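Local coordinates for protein putative Nitroreductase (Anabaena variabilis ATCC 29413, PDB 3EO7) that binds flavin mononucleotide and, as a member of the nitroreductase family, probably acts as an FMN-dependent oxidoreductase, at residues R76-S81 / Y126-R131; T85-S90 / T94-A99; L106-V111 / C186-H191; L193-L198 / I329-R334. One frame throughout, in Å; residues are numbered along the deposited sequence.

Interaction 1 of 4, residues R76-S81 / Y126-R131; sequences RLLFRS and YNYQCR
L78 lies over one face of the Y128 ring, the two side chains running antiparallel alongside one another. Its CB stands 4.3 Å from the ring centroid and 22° off the normal, which meets the geometry of a CH-pi contact, although the carbon is offset toward the CD1/CE1 rim. One branch extends the contact along that rim, L78 CD1 lying 4.0 Å from Y128 CD1. On the opposite face the backbone N of C130 sits above the ring, so the phenol is held between helix and turn. Y128 reaches across because its CG is anti to the backbone N (chi1 179°), which sends the ring out from the strand toward the helix. Helix 66-82 thus packs on strand 124-129 of the antiparallel sheet in the N-terminal nitroreductase-family half, and L78 also touches V111 and L135 on the two flanking strands. F79 meets the far end of the phenol: Y128 OH approaches the edge of the F79 ring near its plane, 4.2 Å from F79 CD1. No hydrogen bond joins the two segments. The hydroxyl of Y128 is instead hydrogen-bonded to H133 ND1, and the H133 ring makes an edge-to-face contact with F79.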
# COMPACT_ATOMS: atom_id res chain seq x y z
N ARG A 76 10.97 -16.82 1.64
CA ARG A 76 9.60 -16.80 1.12
C ARG A 76 8.85 -15.52 1.47
O ARG A 76 8.12 -14.97 0.62
CB ARG A 76 8.85 -18.04 1.62
CG ARG A 76 7.43 -18.23 1.08
CD ARG A 76 6.77 -19.48 1.71
NE ARG A 76 7.63 -20.65 1.60
CZ ARG A 76 7.65 -21.49 0.57
NH1 ARG A 76 6.84 -21.32 -0.48
NH2 ARG A 76 8.50 -22.53 0.59
N LEU A 77 9.02 -15.03 2.70
CA LEU A 77 8.39 -13.80 3.13
C LEU A 77 8.81 -12.65 2.20
O LEU A 77 7.97 -11.92 1.67
CB LEU A 77 8.73 -13.48 4.60
CG LEU A 77 7.98 -12.30 5.24
CD1 LEU A 77 7.96 -12.47 6.79
CD2 LEU A 77 8.60 -10.98 4.82
N LEU A 78 10.10 -12.57 1.92
CA LEU A 78 10.61 -11.47 1.10
C LEU A 78 10.20 -11.63 -0.36
O LEU A 78 9.77 -10.67 -1.01
CB LEU A 78 12.10 -11.32 1.25
CG LEU A 78 12.63 -10.77 2.59
CD1 LEU A 78 14.15 -11.00 2.73
CD2 LEU A 78 12.25 -9.28 2.68
N PHE A 79 10.28 -12.86 -0.85
CA PHE A 79 9.96 -13.11 -2.27
C PHE A 79 8.50 -12.84 -2.61
O PHE A 79 8.17 -12.28 -3.66
CB PHE A 79 10.36 -14.51 -2.68
CG PHE A 79 10.24 -14.72 -4.15
CD1 PHE A 79 11.14 -14.07 -5.01
CD2 PHE A 79 9.21 -15.47 -4.68
CE1 PHE A 79 11.01 -14.19 -6.38
CE2 PHE A 79 9.08 -15.61 -6.06
CZ PHE A 79 9.98 -14.96 -6.90
N ARG A 80 7.60 -13.27 -1.72
CA ARG A 80 6.18 -13.09 -1.96
C ARG A 80 5.82 -11.62 -1.75
O ARG A 80 4.82 -11.16 -2.26
CB ARG A 80 5.36 -13.98 -1.03
CG ARG A 80 5.50 -15.51 -1.24
CD ARG A 80 4.59 -16.03 -2.32
NE ARG A 80 4.83 -17.45 -2.59
CZ ARG A 80 5.43 -17.95 -3.69
NH1 ARG A 80 5.85 -17.18 -4.69
NH2 ARG A 80 5.57 -19.27 -3.80
N SER A 81 6.64 -10.88 -0.99
CA SER A 81 6.38 -9.47 -0.73
C SER A 81 6.82 -8.54 -1.87
O SER A 81 6.09 -7.63 -2.25
CB SER A 81 7.07 -8.98 0.55
OG SER A 81 6.49 -9.57 1.69
N TYR A 126 20.58 -4.82 6.32
CA TYR A 126 20.51 -5.60 5.09
C TYR A 126 19.56 -4.94 4.08
O TYR A 126 18.47 -4.50 4.43
CB TYR A 126 19.96 -7.01 5.36
CG TYR A 126 20.75 -7.84 6.37
CD1 TYR A 126 20.64 -7.60 7.74
CD2 TYR A 126 21.54 -8.88 5.94
CE1 TYR A 126 21.33 -8.37 8.65
CE2 TYR A 126 22.22 -9.66 6.84
CZ TYR A 126 22.13 -9.40 8.19
OH TYR A 126 22.85 -10.18 9.04
N ASN A 127 20.00 -4.85 2.82
CA ASN A 127 19.15 -4.37 1.75
C ASN A 127 18.66 -5.59 0.95
O ASN A 127 19.47 -6.45 0.57
CB ASN A 127 19.90 -3.41 0.83
CG ASN A 127 19.05 -2.96 -0.33
OD1 ASN A 127 19.26 -3.43 -1.44
ND2 ASN A 127 18.03 -2.11 -0.08
N TYR A 128 17.38 -5.62 0.67
CA TYR A 128 16.80 -6.68 -0.16
C TYR A 128 17.03 -6.39 -1.66
O TYR A 128 16.58 -5.39 -2.19
CB TYR A 128 15.29 -6.88 0.14
CG TYR A 128 14.72 -7.97 -0.76
CD1 TYR A 128 15.20 -9.29 -0.68
CD2 TYR A 128 13.75 -7.68 -1.71
CE1 TYR A 128 14.75 -10.27 -1.57
CE2 TYR A 128 13.24 -8.67 -2.56
CZ TYR A 128 13.76 -9.95 -2.50
OH TYR A 128 13.26 -10.87 -3.36
N GLN A 129 17.72 -7.30 -2.31
CA GLN A 129 18.04 -7.18 -3.73
C GLN A 129 17.05 -8.02 -4.55
O GLN A 129 17.17 -9.24 -4.60
CB GLN A 129 19.45 -7.69 -3.95
CG GLN A 129 20.51 -6.80 -3.36
CD GLN A 129 20.77 -5.60 -4.23
OE1 GLN A 129 20.97 -5.75 -5.44
NE2 GLN A 129 20.75 -4.41 -3.65
N CYS A 130 16.07 -7.36 -5.13
CA CYS A 130 15.04 -7.99 -5.96
C CYS A 130 15.66 -8.75 -7.12
O CYS A 130 15.20 -9.84 -7.46
CB CYS A 130 14.08 -6.92 -6.52
SG CYS A 130 13.11 -6.03 -5.29
N ARG A 131 16.72 -8.22 -7.71
CA ARG A 131 17.31 -8.82 -8.91
C ARG A 131 17.87 -10.22 -8.73
O ARG A 131 17.82 -11.03 -9.65
CB ARG A 131 18.41 -7.93 -9.49
CG ARG A 131 17.86 -6.72 -10.20
CD ARG A 131 19.02 -5.80 -10.53
NE ARG A 131 19.58 -5.34 -9.27
CZ ARG A 131 20.65 -4.58 -9.13
NH1 ARG A 131 21.29 -4.13 -10.21
NH2 ARG A 131 21.06 -4.25 -7.90

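Interaction 2 of 4, residues T85-S90 / T94-A99. With FMN (flavin mononucleotide), chain B.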
# COMPACT_ATOMS: atom_id res chain seq x y z
N THR A 85 8.39 -11.10 -10.38
CA THR A 85 7.47 -12.17 -10.82
C THR A 85 7.16 -12.19 -12.32
O THR A 85 6.47 -13.11 -12.79
CB THR A 85 6.19 -12.15 -9.97
OG1 THR A 85 5.42 -10.99 -10.29
CG2 THR A 85 6.52 -12.20 -8.50
N ALA A 86 7.66 -11.21 -13.07
CA ALA A 86 7.48 -11.19 -14.54
C ALA A 86 8.48 -10.26 -15.18
O ALA A 86 9.14 -9.46 -14.52
CB ALA A 86 6.06 -10.77 -14.93
N ARG A 87 8.56 -10.36 -16.49
CA ARG A 87 9.40 -9.43 -17.20
C ARG A 87 8.67 -8.95 -18.44
O ARG A 87 7.80 -9.66 -18.97
CB ARG A 87 10.77 -10.04 -17.45
CG ARG A 87 10.87 -11.20 -18.37
CD ARG A 87 12.09 -12.01 -17.97
NE ARG A 87 12.92 -12.41 -19.10
CZ ARG A 87 14.12 -11.88 -19.40
NH1 ARG A 87 14.68 -10.92 -18.66
NH2 ARG A 87 14.78 -12.33 -20.47
N MSE A 88 8.93 -7.70 -18.84
CA MSE A 88 8.28 -7.02 -19.99
C MSE A 88 9.36 -6.30 -20.80
O MSE A 88 10.17 -5.58 -20.19
CB MSE A 88 7.31 -5.96 -19.47
CG MSE A 88 5.80 -6.17 -19.60
SE MSE A 88 5.12 -7.97 -19.81
CE MSE A 88 3.42 -7.73 -18.88
N PRO A 89 9.31 -6.40 -22.16
CA PRO A 89 10.29 -5.75 -23.01
C PRO A 89 9.97 -4.26 -23.02
O PRO A 89 8.78 -3.86 -22.98
CB PRO A 89 10.03 -6.37 -24.39
CG PRO A 89 8.56 -6.61 -24.39
CD PRO A 89 8.21 -6.99 -22.94
N SER A 90 10.99 -3.41 -23.09
CA SER A 90 10.74 -1.96 -23.12
C SER A 90 11.95 -1.20 -23.63
O SER A 90 13.00 -1.24 -23.01
CB SER A 90 10.39 -1.45 -21.73
OG SER A 90 9.95 -0.11 -21.79
N THR A 94 14.64 -4.58 -20.52
CA THR A 94 13.61 -5.33 -19.80
C THR A 94 13.24 -4.66 -18.48
O THR A 94 14.09 -4.17 -17.74
CB THR A 94 14.08 -6.76 -19.51
OG1 THR A 94 15.24 -6.71 -18.69
CG2 THR A 94 14.43 -7.47 -20.79
N VAL A 95 11.94 -4.57 -18.23
CA VAL A 95 11.41 -4.07 -16.99
C VAL A 95 11.04 -5.35 -16.25
O VAL A 95 10.52 -6.30 -16.85
CB VAL A 95 10.16 -3.18 -17.20
CG1 VAL A 95 9.45 -2.84 -15.81
CG2 VAL A 95 10.54 -1.93 -17.96
N TYR A 96 11.35 -5.41 -14.98
CA TYR A 96 10.98 -6.57 -14.20
C TYR A 96 9.82 -6.16 -13.33
O TYR A 96 9.95 -5.24 -12.52
CB TYR A 96 12.12 -7.01 -13.33
CG TYR A 96 13.22 -7.55 -14.16
CD1 TYR A 96 13.13 -8.84 -14.65
CD2 TYR A 96 14.30 -6.76 -14.51
CE1 TYR A 96 14.13 -9.35 -15.46
CE2 TYR A 96 15.31 -7.27 -15.33
CZ TYR A 96 15.21 -8.57 -15.78
OH TYR A 96 16.17 -9.12 -16.59
N LEU A 97 8.70 -6.87 -13.49
CA LEU A 97 7.54 -6.65 -12.69
C LEU A 97 7.67 -7.47 -11.41
O LEU A 97 8.39 -8.48 -11.36
CB LEU A 97 6.27 -7.05 -13.45
CG LEU A 97 6.09 -6.42 -14.84
CD1 LEU A 97 4.75 -6.88 -15.40
CD2 LEU A 97 6.17 -4.90 -14.84
N ARG A 98 6.98 -7.00 -10.40
CA ARG A 98 7.14 -7.53 -9.06
C ARG A 98 5.87 -7.97 -8.39
O ARG A 98 4.75 -7.77 -8.89
CB ARG A 98 7.82 -6.44 -8.18
CG ARG A 98 9.02 -5.76 -8.83
CD ARG A 98 9.85 -4.93 -7.86
NE ARG A 98 10.85 -4.18 -8.64
CZ ARG A 98 11.77 -3.39 -8.14
NH1 ARG A 98 11.92 -3.26 -6.84
NH2 ARG A 98 12.58 -2.74 -8.97
N ALA A 99 6.05 -8.57 -7.22
CA ALA A 99 4.93 -9.04 -6.40
C ALA A 99 3.98 -7.90 -6.05
O ALA A 99 2.78 -8.11 -5.86
CB ALA A 99 5.45 -9.73 -5.11
N1 FMN B . -2.32 0.86 -14.42
C2 FMN B . -2.99 1.56 -15.42
O2 FMN B . -3.18 1.05 -16.52
N3 FMN B . -3.45 2.84 -15.26
C4 FMN B . -3.24 3.54 -14.11
O4 FMN B . -3.83 4.62 -13.95
C4A FMN B . -2.57 2.88 -13.08
N5 FMN B . -2.28 3.55 -11.90
C5A FMN B . -1.69 2.85 -10.83
C6 FMN B . -1.48 3.45 -9.60
C7 FMN B . -0.88 2.77 -8.54
C7M FMN B . -0.77 3.42 -7.16
C8 FMN B . -0.47 1.45 -8.71
C8M FMN B . 0.02 0.60 -7.56
C9 FMN B . -0.67 0.81 -9.95
C9A FMN B . -1.28 1.51 -11.01
N10 FMN B . -1.47 0.89 -12.24
C10 FMN B . -2.12 1.55 -13.25
C1' FMN B . -0.84 -0.45 -12.56
C2' FMN B . 0.65 -0.35 -12.85
O2' FMN B . 0.85 0.11 -14.20
C3' FMN B . 1.29 -1.72 -12.62
O3' FMN B . 1.24 -2.06 -11.23
C4' FMN B . 2.73 -1.84 -13.17
O4' FMN B . 2.75 -1.65 -14.61
C5' FMN B . 3.31 -3.19 -12.80
O5' FMN B . 2.55 -4.25 -13.31
P FMN B . 1.93 -5.36 -12.37
O1P FMN B . 0.91 -4.68 -11.46
O2P FMN B . 1.27 -6.34 -13.33
O3P FMN B . 3.01 -6.02 -11.57
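L97 O receives two backbone N-H groups from the facing strand: T85 N at 2.8 Å, tilted from the carbonyl plane, and A86 N, a weak bond at 3.3 Å. Two consecutive residues thus face L97, which defines a classic beta bulge. A86 O accepts from L97 N at 2.8 Å, but with the donor 44° out of the carbonyl plane. Beyond the bulge the antiparallel pairing is regular, with V95 N and M88 O 2.8 Å apart and M88 N bonded to V95 O. R87 and Y96 form a non-hydrogen-bonded pair on one face. With CG between its backbone N and carbonyl carbon (chi1 67°), R87 extends along the Y96 ring in a common direction, guanidinium and ring planes 25° apart. R87 NH1 comes within 3.1 Å of Y96 OH, yet the angle is too poor for a hydrogen bond. The other face carries A86, M88, V95 and L97, and there A86 CB meets L97 CB at 4.0 Å. L97 CB also lies 3.9 Å from FMN O3P. T85 OG1 is hydrogen-bonded to R335, an FMN-binding residue. This two-stranded hairpin, 84-90 with 93-98, directly follows helix 66-82 and leads on through A99 toward strand 109-115 of the large sheet.

Interaction 3 of 4, residues L106-V111 / C186-H191; sequences LYPAEV and CLDTGH. With FMN (flavin mononucleotide), chain B.
With CG anti to its carbonyl carbon (chi1 -73°) and OD1 eclipsing CA (chi2 3°), so that the carboxylate plane contains the CA-CB bond, D188 extends from helix 181-202 to meet P108 at about a right angle. The contact sets the start of strand 109-115 against that helix, in the FMN pocket of the nitroreductase fold. OD2 approaches the pyrrolidine, 3.1 Å from P108 CD and 3.2 Å from P108 CG, and is hydrogen-bonded to S102 OG; OD1 accepts from A103 N and lies 3.5 Å from the flavin methyl C8M. Each buried oxygen thus has a polar partner. With an alanine in place of D188, S102 OG and A103 N would probably lose this acceptor, and a gap is likely beside P108 and the flavin methyls. S102 OG also receives a bond from Y107 N, so this hydroxyl links D188 to the turn before the strand, while S102 N is bonded to FMN. At the dimethylbenzene end of the isoalloxazine, L187 CB lies 3.5 Å from FMN C7M and H191 CD2 3.7 Å from FMN C8M. Where the two backbones come nearest, A109 CB rests 4.0 Å from T189 OG1, a hydroxyl bonded to I185 O.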
# COMPACT_ATOMS: atom_id res chain seq x y z
N LEU A 106 7.43 1.91 -11.63
CA LEU A 106 8.59 2.70 -11.22
C LEU A 106 9.30 2.23 -9.94
O LEU A 106 10.48 2.54 -9.73
CB LEU A 106 8.18 4.18 -11.12
CG LEU A 106 7.73 4.78 -12.47
CD1 LEU A 106 7.17 6.19 -12.27
CD2 LEU A 106 8.82 4.71 -13.53
N TYR A 107 8.59 1.51 -9.08
CA TYR A 107 9.16 0.87 -7.89
C TYR A 107 9.94 1.78 -6.95
O TYR A 107 11.11 1.52 -6.64
CB TYR A 107 10.00 -0.39 -8.27
CG TYR A 107 9.16 -1.24 -9.15
CD1 TYR A 107 8.06 -1.91 -8.64
CD2 TYR A 107 9.40 -1.30 -10.53
CE1 TYR A 107 7.21 -2.66 -9.48
CE2 TYR A 107 8.56 -2.03 -11.35
CZ TYR A 107 7.47 -2.70 -10.83
OH TYR A 107 6.62 -3.39 -11.68
N PRO A 108 9.28 2.83 -6.44
CA PRO A 108 9.92 3.72 -5.47
C PRO A 108 10.32 3.03 -4.15
O PRO A 108 11.30 3.44 -3.52
CB PRO A 108 8.83 4.80 -5.21
CG PRO A 108 7.53 4.07 -5.48
CD PRO A 108 7.87 3.20 -6.68
N ALA A 109 9.62 1.97 -3.76
CA ALA A 109 9.90 1.33 -2.48
C ALA A 109 11.17 0.49 -2.47
O ALA A 109 11.51 -0.16 -3.47
CB ALA A 109 8.69 0.47 -2.01
N GLU A 110 11.89 0.56 -1.34
CA GLU A 110 13.06 -0.27 -1.08
C GLU A 110 12.79 -0.97 0.24
O GLU A 110 12.26 -0.36 1.18
CB GLU A 110 14.38 0.54 -0.95
CG GLU A 110 15.00 0.82 -2.26
CD GLU A 110 15.55 -0.42 -2.93
OE1 GLU A 110 16.26 -1.25 -2.28
OE2 GLU A 110 15.33 -0.53 -4.14
N VAL A 111 13.16 -2.25 0.29
CA VAL A 111 12.99 -3.08 1.46
C VAL A 111 14.32 -3.33 2.13
O VAL A 111 15.27 -3.82 1.50
CB VAL A 111 12.30 -4.41 1.09
CG1 VAL A 111 12.30 -5.40 2.30
CG2 VAL A 111 10.85 -4.14 0.56
N CYS A 186 3.33 6.64 -1.89
CA CYS A 186 2.66 6.12 -0.69
C CYS A 186 1.69 4.99 -1.02
O CYS A 186 1.61 4.01 -0.28
CB CYS A 186 2.01 7.24 0.07
SG CYS A 186 3.26 8.39 0.83
N LEU A 187 0.95 5.14 -2.12
CA LEU A 187 0.05 4.06 -2.60
C LEU A 187 0.85 2.80 -2.90
O LEU A 187 0.47 1.71 -2.47
CB LEU A 187 -0.72 4.51 -3.85
CG LEU A 187 -1.73 5.62 -3.54
CD1 LEU A 187 -2.19 6.29 -4.85
CD2 LEU A 187 -2.90 5.04 -2.75
N ASP A 188 1.92 2.95 -3.70
CA ASP A 188 2.80 1.83 -4.06
C ASP A 188 3.29 1.11 -2.78
O ASP A 188 3.31 -0.12 -2.70
CB ASP A 188 4.05 2.29 -4.81
CG ASP A 188 3.79 2.72 -6.24
OD1 ASP A 188 2.62 2.73 -6.71
OD2 ASP A 188 4.80 3.07 -6.90
N THR A 189 3.72 1.92 -1.82
CA THR A 189 4.21 1.39 -0.57
C THR A 189 3.11 0.65 0.17
O THR A 189 3.35 -0.43 0.67
CB THR A 189 4.84 2.48 0.27
OG1 THR A 189 5.98 3.02 -0.43
CG2 THR A 189 5.26 1.95 1.64
N GLY A 190 1.88 1.19 0.20
CA GLY A 190 0.76 0.51 0.83
C GLY A 190 0.50 -0.86 0.23
O GLY A 190 0.21 -1.79 0.95
N HIS A 191 0.63 -0.98 -1.10
CA HIS A 191 0.46 -2.28 -1.76
C HIS A 191 1.50 -3.27 -1.24
O HIS A 191 1.17 -4.44 -0.94
CB HIS A 191 0.55 -2.17 -3.30
CG HIS A 191 -0.72 -1.73 -3.97
ND1 HIS A 191 -1.69 -2.62 -4.37
CD2 HIS A 191 -1.19 -0.50 -4.28
CE1 HIS A 191 -2.69 -1.95 -4.93
NE2 HIS A 191 -2.41 -0.66 -4.90
N1 FMN B . -2.32 0.86 -14.42
C2 FMN B . -2.99 1.56 -15.42
O2 FMN B . -3.18 1.05 -16.52
N3 FMN B . -3.45 2.84 -15.26
C4 FMN B . -3.24 3.54 -14.11
O4 FMN B . -3.83 4.62 -13.95
C4A FMN B . -2.57 2.88 -13.08
N5 FMN B . -2.28 3.55 -11.90
C5A FMN B . -1.69 2.85 -10.83
C6 FMN B . -1.48 3.45 -9.60
C7 FMN B . -0.88 2.77 -8.54
C7M FMN B . -0.77 3.42 -7.16
C8 FMN B . -0.47 1.45 -8.71
C8M FMN B . 0.02 0.60 -7.56
C9 FMN B . -0.67 0.81 -9.95
C9A FMN B . -1.28 1.51 -11.01
N10 FMN B . -1.47 0.89 -12.24
C10 FMN B . -2.12 1.55 -13.25
C1' FMN B . -0.84 -0.45 -12.56
C2' FMN B . 0.65 -0.35 -12.85
O2' FMN B . 0.85 0.11 -14.20
C3' FMN B . 1.29 -1.72 -12.62
O3' FMN B . 1.24 -2.06 -11.23
C4' FMN B . 2.73 -1.84 -13.17
O4' FMN B . 2.75 -1.65 -14.61
C5' FMN B . 3.31 -3.19 -12.80
O5' FMN B . 2.55 -4.25 -13.31
P FMN B . 1.93 -5.36 -12.37
O1P FMN B . 0.91 -4.68 -11.46
O2P FMN B . 1.27 -6.34 -13.33
O3P FMN B . 3.01 -6.02 -11.57

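Interaction 4 of 4, residues L193-L198 / I329-R334; sequences LGNIEL and ITMHKR. With FMN (flavin mononucleotide), chain B.
The phosphate end of the FMN site lies beside this packing of helix 325-333 against helix 181-202. M331, a selenomethionine, reaches N195 and L198 with its terminal methyl: M331 CE is 3.5 Å from N195 OD1 and 4.1 Å from L198 CB. The side chains of N195 and M331 pass in opposed senses. A bend at the last torsion of M331 (chi3 81°) turns CE against the Asn amide, while SE also lies beside L198 CB. No hydrogen bond crosses between the helices, and the buried amide is satisfied by other partners: N195 OD1 accepts from Q465 NE2, and N195 ND2 donates to the backbone oxygens of S81 and A99. Helix 181-202 lies in the first nitroreductase-family region of the chain, and the end of helix 325-333 falls near the start of the second, so the contact brings the two regions together, consistent with a chain carrying two nitroreductase-type units. Just beyond the second helix, R334 is the first residue to leave helical backbone angles, and its side chain bends toward the cofactor. Its guanidinium grips the phosphate with two N-H groups, NH1 to FMN O1P at 3.0 Å (166°) and NH2 to FMN O3P at 2.9 Å (157°). R334 NE is bonded to A99 O, the same oxygen that takes N195 ND2, which helps fix the rotation of the group. Replacing R334 by a leucine would probably leave FMN O1P and O3P without these two donors and their negative charge less well balanced.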
# COMPACT_ATOMS: atom_id res chain seq x y z
N LEU A 193 2.99 -3.13 1.69
CA LEU A 193 2.57 -3.45 3.05
C LEU A 193 1.51 -4.54 3.09
O LEU A 193 1.57 -5.40 3.97
CB LEU A 193 2.05 -2.22 3.80
CG LEU A 193 3.01 -1.02 4.02
CD1 LEU A 193 2.31 0.02 4.92
CD2 LEU A 193 4.35 -1.48 4.62
N GLY A 194 0.54 -4.49 2.16
CA GLY A 194 -0.47 -5.56 2.04
C GLY A 194 0.21 -6.90 1.75
O GLY A 194 -0.14 -7.94 2.35
N ASN A 195 1.20 -6.93 0.87
CA ASN A 195 1.91 -8.20 0.62
C ASN A 195 2.67 -8.67 1.85
O ASN A 195 2.73 -9.86 2.14
CB ASN A 195 2.92 -8.12 -0.52
CG ASN A 195 2.30 -8.14 -1.87
OD1 ASN A 195 1.10 -8.43 -2.04
ND2 ASN A 195 3.10 -7.81 -2.86
N ILE A 196 3.32 -7.74 2.54
CA ILE A 196 4.08 -8.11 3.74
C ILE A 196 3.18 -8.80 4.77
O ILE A 196 3.55 -9.85 5.31
CB ILE A 196 4.83 -6.93 4.32
CG1 ILE A 196 5.95 -6.51 3.37
CG2 ILE A 196 5.46 -7.24 5.75
CD1 ILE A 196 6.61 -5.20 3.78
N GLU A 197 2.01 -8.25 5.06
CA GLU A 197 1.15 -8.94 6.03
C GLU A 197 0.69 -10.32 5.55
O GLU A 197 0.64 -11.26 6.34
CB GLU A 197 -0.05 -8.12 6.50
CG GLU A 197 -0.92 -7.62 5.45
CD GLU A 197 -2.41 -8.01 5.65
OE1 GLU A 197 -2.78 -9.10 6.09
OE2 GLU A 197 -3.22 -7.24 5.21
N LEU A 198 0.38 -10.45 4.26
CA LEU A 198 -0.08 -11.75 3.73
C LEU A 198 1.06 -12.78 3.64
O LEU A 198 0.90 -13.94 4.02
CB LEU A 198 -0.80 -11.57 2.40
CG LEU A 198 -2.11 -10.78 2.56
CD1 LEU A 198 -2.70 -10.36 1.16
CD2 LEU A 198 -3.13 -11.61 3.42
N ILE A 329 0.05 -18.94 -4.92
CA ILE A 329 0.01 -18.97 -6.37
C ILE A 329 -0.51 -17.63 -6.92
O ILE A 329 0.06 -17.06 -7.86
CB ILE A 329 -0.87 -20.12 -6.87
CG1 ILE A 329 -0.21 -21.48 -6.55
CG2 ILE A 329 -1.13 -19.99 -8.37
CD1 ILE A 329 -1.15 -22.68 -6.77
N THR A 330 -1.57 -17.13 -6.31
CA THR A 330 -2.16 -15.86 -6.69
C THR A 330 -1.17 -14.69 -6.52
O THR A 330 -1.04 -13.86 -7.43
CB THR A 330 -3.49 -15.63 -5.96
OG1 THR A 330 -4.48 -16.54 -6.50
CG2 THR A 330 -3.94 -14.21 -6.10
N MSE A 331 -0.45 -14.66 -5.41
CA MSE A 331 0.52 -13.62 -5.17
C MSE A 331 1.61 -13.68 -6.23
O MSE A 331 2.07 -12.65 -6.72
CB MSE A 331 1.12 -13.72 -3.78
CG MSE A 331 0.10 -13.37 -2.71
SE MSE A 331 0.84 -13.42 -0.92
CE MSE A 331 1.69 -11.65 -0.88
N HIS A 332 1.99 -14.89 -6.62
CA HIS A 332 3.04 -15.01 -7.61
C HIS A 332 2.59 -14.60 -9.02
O HIS A 332 3.36 -13.96 -9.74
CB HIS A 332 3.62 -16.44 -7.62
CG HIS A 332 4.74 -16.60 -8.59
ND1 HIS A 332 6.00 -16.08 -8.37
CD2 HIS A 332 4.79 -17.22 -9.79
CE1 HIS A 332 6.78 -16.36 -9.40
NE2 HIS A 332 6.07 -17.05 -10.28
N LYS A 333 1.36 -14.93 -9.40
CA LYS A 333 0.87 -14.68 -10.77
C LYS A 333 0.19 -13.33 -10.99
O LYS A 333 -0.07 -12.93 -12.12
CB LYS A 333 -0.08 -15.80 -11.21
CG LYS A 333 -1.45 -15.76 -10.61
CD LYS A 333 -2.27 -16.97 -11.10
CE LYS A 333 -3.68 -16.98 -10.50
NZ LYS A 333 -4.46 -18.18 -10.95
N ARG A 334 -0.09 -12.64 -9.88
CA ARG A 334 -0.86 -11.40 -9.90
C ARG A 334 -0.26 -10.38 -10.85
O ARG A 334 0.91 -10.05 -10.74
CB ARG A 334 -0.90 -10.79 -8.51
CG ARG A 334 -1.67 -9.45 -8.45
CD ARG A 334 -1.06 -8.44 -7.50
NE ARG A 334 0.33 -8.10 -7.86
CZ ARG A 334 0.70 -7.31 -8.84
NH1 ARG A 334 -0.19 -6.69 -9.59
NH2 ARG A 334 1.99 -7.10 -9.03
N1 FMN B . -2.32 0.86 -14.42
C2 FMN B . -2.99 1.56 -15.42
O2 FMN B . -3.18 1.05 -16.52
N3 FMN B . -3.45 2.84 -15.26
C4 FMN B . -3.24 3.54 -14.11
O4 FMN B . -3.83 4.62 -13.95
C4A FMN B . -2.57 2.88 -13.08
N5 FMN B . -2.28 3.55 -11.90
C5A FMN B . -1.69 2.85 -10.83
C6 FMN B . -1.48 3.45 -9.60
C7 FMN B . -0.88 2.77 -8.54
C7M FMN B . -0.77 3.42 -7.16
C8 FMN B . -0.47 1.45 -8.71
C8M FMN B . 0.02 0.60 -7.56
C9 FMN B . -0.67 0.81 -9.95
C9A FMN B . -1.28 1.51 -11.01
N10 FMN B . -1.47 0.89 -12.24
C10 FMN B . -2.12 1.55 -13.25
C1' FMN B . -0.84 -0.45 -12.56
C2' FMN B . 0.65 -0.35 -12.85
O2' FMN B . 0.85 0.11 -14.20
C3' FMN B . 1.29 -1.72 -12.62
O3' FMN B . 1.24 -2.06 -11.23
C4' FMN B . 2.73 -1.84 -13.17
O4' FMN B . 2.75 -1.65 -14.61
C5' FMN B . 3.31 -3.19 -12.80
O5' FMN B . 2.55 -4.25 -13.31
P FMN B . 1.93 -5.36 -12.37
O1P FMN B . 0.91 -4.68 -11.46
O2P FMN B . 1.27 -6.34 -13.33
O3P FMN B . 3.01 -6.02 -11.57

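From the N terminus, helix 66-82 leads into interaction 1, whose loop closes when strand 124-129 packs back on that helix. Nested within this loop is interaction 2, the hairpin that follows the helix directly. Interaction 3 opens inside the same loop but closes only at helix 181-202, so it crosses interaction 1; strands 109-115 and 124-129 are sheet neighbours, joined by Y128 N to V111 O. Interaction 4 begins farther along that helix, in series with the others, and closes over 130 residues on helix 325-333, bringing the first nitroreductase-family region against the start of the second. Interactions 2, 3 and 4 all touch FMN. Interactions 1 and 4 meet where R80 O packs against M331 CE.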